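Response regulator (PDB 3HDV) probably acts in two-component signalling through its receiver domain, the part in this crystal, which is thought to be switched by phosphorylation of an aspartate. Local coordinates at residues B[25-29]-B[30-34]. Numbering follows the deposited sequence.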
ATOM      1  N   LEU B  25       4.313  -0.423   3.087  1.00 28.84           N
ATOM      2  CA  LEU B  25       5.284  -1.001   2.165  1.00 30.62           C
ATOM      3  C   LEU B  25       6.134   0.095   1.468  1.00 31.02           C
ATOM      4  O   LEU B  25       7.347  -0.044   1.317  1.00 31.86           O
ATOM      5  CB  LEU B  25       4.577  -1.862   1.105  1.00 29.64           C
ATOM      6  CG  LEU B  25       5.494  -2.444   0.028  1.00 30.37           C
ATOM      7  CD1 LEU B  25       6.497  -3.431   0.674  1.00 27.79           C
ATOM      8  CD2 LEU B  25       4.653  -3.114  -1.075  1.00 28.73           C
ATOM      9  N   TYR B  26       5.481   1.149   1.002  1.00 31.43           N
ATOM     10  CA  TYR B  26       6.177   2.223   0.321  1.00 31.79           C
ATOM     11  C   TYR B  26       7.187   2.843   1.280  1.00 32.70           C
ATOM     12  O   TYR B  26       8.360   2.977   0.921  1.00 31.63           O
ATOM     13  CB  TYR B  26       5.208   3.260  -0.256  1.00 32.80           C
ATOM     14  CG  TYR B  26       5.895   4.306  -1.126  1.00 35.95           C
ATOM     15  CD1 TYR B  26       6.162   4.046  -2.478  1.00 38.49           C
ATOM     16  CD2 TYR B  26       6.309   5.537  -0.590  1.00 35.16           C
ATOM     17  CE1 TYR B  26       6.832   4.997  -3.289  1.00 40.35           C
ATOM     18  CE2 TYR B  26       6.978   6.500  -1.384  1.00 38.94           C
ATOM     19  CZ  TYR B  26       7.230   6.218  -2.732  1.00 41.03           C
ATOM     20  OH  TYR B  26       7.857   7.170  -3.533  1.00 42.19           O
ATOM     21  N   LEU B  27       6.751   3.190   2.498  1.00 31.84           N
ATOM     22  CA  LEU B  27       7.666   3.753   3.520  1.00 31.89           C
ATOM     23  C   LEU B  27       8.830   2.837   3.820  1.00 32.81           C
ATOM     24  O   LEU B  27       9.997   3.268   3.794  1.00 31.80           O
ATOM     25  CB  LEU B  27       6.914   4.127   4.807  1.00 31.56           C
ATOM     26  CG  LEU B  27       5.941   5.292   4.599  1.00 30.34           C
ATOM     27  CD1 LEU B  27       4.948   5.438   5.794  1.00 30.23           C
ATOM     28  CD2 LEU B  27       6.721   6.610   4.384  1.00 28.08           C
ATOM     29  N   LYS B  28       8.524   1.568   4.083  1.00 33.60           N
ATOM     30  CA  LYS B  28       9.578   0.547   4.275  1.00 35.23           C
ATOM     31  C   LYS B  28      10.508   0.351   3.050  1.00 35.26           C
ATOM     32  O   LYS B  28      11.736   0.266   3.215  1.00 36.30           O
ATOM     33  CB  LYS B  28       9.025  -0.771   4.860  1.00 34.48           C
ATOM     34  CG  LYS B  28       8.315  -0.592   6.278  1.00 36.64           C
ATOM     35  CD  LYS B  28       8.026  -1.990   6.895  1.00 36.48           C
ATOM     36  CE  LYS B  28       7.379  -1.937   8.229  1.00 38.81           C
ATOM     37  NZ  LYS B  28       7.097  -3.339   8.764  1.00 41.22           N
ATOM     38  N   SER B  29       9.967   0.347   1.835  1.00 35.84           N
ATOM     39  CA  SER B  29      10.817   0.210   0.626  1.00 36.22           C
ATOM     40  C   SER B  29      11.813   1.371   0.500  1.00 38.67           C
ATOM     41  O   SER B  29      12.817   1.238  -0.202  1.00 37.95           O
ATOM     42  CB  SER B  29       9.998   0.108  -0.665  1.00 35.48           C
ATOM     43  OG  SER B  29       9.496   1.368  -1.040  1.00 33.17           O
ATOM     44  N   ARG B  30      11.524   2.491   1.190  1.00 40.16           N
ATOM     45  CA  ARG B  30      12.386   3.692   1.187  1.00 41.35           C
ATOM     46  C   ARG B  30      13.195   3.811   2.466  1.00 41.42           C
ATOM     47  O   ARG B  30      13.720   4.885   2.763  1.00 42.51           O
ATOM     48  CB  ARG B  30      11.551   4.965   0.977  1.00 41.86           C
ATOM     49  CG  ARG B  30      10.813   5.024  -0.365  1.00 43.67           C
ATOM     50  CD  ARG B  30      11.789   4.887  -1.520  1.00 50.00           C
ATOM     51  NE  ARG B  30      12.729   6.005  -1.531  1.00 57.66           N
ATOM     52  CZ  ARG B  30      13.838   6.088  -2.270  1.00 62.47           C
ATOM     53  NH1 ARG B  30      14.198   5.102  -3.106  1.00 62.21           N
ATOM     54  NH2 ARG B  30      14.598   7.180  -2.163  1.00 64.59           N
ATOM     55  N   GLY B  31      13.301   2.707   3.207  1.00 41.31           N
ATOM     56  CA  GLY B  31      14.040   2.636   4.463  1.00 40.79           C
ATOM     57  C   GLY B  31      13.435   3.269   5.703  1.00 40.88           C
ATOM     58  O   GLY B  31      14.157   3.483   6.704  1.00 40.97           O
ATOM     59  N   ILE B  32      12.121   3.557   5.670  1.00 39.25           N
ATOM     60  CA  ILE B  32      11.431   4.165   6.807  1.00 36.66           C
ATOM     61  C   ILE B  32      10.476   3.150   7.458  1.00 37.11           C
ATOM     62  O   ILE B  32       9.543   2.645   6.801  1.00 36.09           O
ATOM     63  CB  ILE B  32      10.620   5.413   6.388  1.00 36.93           C
ATOM     64  CG1 ILE B  32      11.537   6.506   5.785  1.00 36.53           C
ATOM     65  CG2 ILE B  32       9.802   5.947   7.566  1.00 34.04           C
ATOM     66  CD1 ILE B  32      10.818   7.457   4.877  1.00 36.84           C
ATOM     67  N   ASP B  33      10.711   2.867   8.738  1.00 34.81           N
ATOM     68  CA  ASP B  33       9.872   1.985   9.522  1.00 36.01           C
ATOM     69  C   ASP B  33       8.452   2.560   9.666  1.00 33.25           C
ATOM     70  O   ASP B  33       8.289   3.759   9.870  1.00 32.19           O
ATOM     71  CB  ASP B  33      10.467   1.903  10.899  1.00 37.64           C
ATOM     72  CG  ASP B  33      10.358   0.560  11.495  1.00 45.16           C
ATOM     73  OD1 ASP B  33       9.587  -0.306  10.954  1.00 51.60           O
ATOM     74  OD2 ASP B  33      11.059   0.385  12.537  1.00 53.09           O
ATOM     75  N   ALA B  34       7.440   1.708   9.578  1.00 31.42           N
ATOM     76  CA  ALA B  34       6.060   2.202   9.668  1.00 29.66           C
ATOM     77  C   ALA B  34       5.178   1.193  10.306  1.00 28.47           C
ATOM     78  O   ALA B  34       5.389   0.031  10.134  1.00 29.67           O
ATOM     79  CB  ALA B  34       5.533   2.575   8.271  1.00 27.86           C
TER
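The backbone N of Arg30 donates to Leu27 O at 3.1 Å and makes a weak, more bent bond to Tyr26 O. Ser29 OG, turned back between its own N and carbonyl carbon (chi1 76°), gives Tyr26 O a second, shorter bond of 2.8 Å. The Arg30 side chain leaves beside its backbone N (chi1 -62°), which brings CG obliquely to the Tyr26 ring, 4.2 Å from CE2; bends at chi2 and chi3 turn the rest of the chain. Leu25 of the second subunit packs on both of these side chains.

At Gly31 the chain adopts a positive phi of 75° and breaks from the helix, its N bonding to Lys28 O at 2.9 Å. Ile32 N follows, reaching Leu27 O at 2.8 Å from the face of that carbonyl plane opposite to the one used by Arg30 N, so that two N-H groups grip one oxygen. The Ile32 side chain lies on the apolar side of the turn, where CD1 meets Leu27 CD2 loosely; Val10 touches both residues, and helix 114-124 covers Ile32 through Leu118 and Val121. Asp33 OD2 forms a salt bridge with Arg52, while OD1 stays 4.5 Å from Lys28 NZ, too far for a salt bridge. The Lys28 chain, extended beyond CG, runs alongside the backbone and brings CE to Ala34 O. Ala34 points its CB at Leu27 CD1, 3.8 Å away, so that the start of the strand packs on the helix through Leu27.

The paired bonds of Ile32 N and Gly31 N, with Gly31 as the C-prime residue, form a Schellman motif. It ends helix 17-29 and leads the chain into the edge strand 33-37, within the first beta-alpha-beta unit of the CheY-like receiver fold.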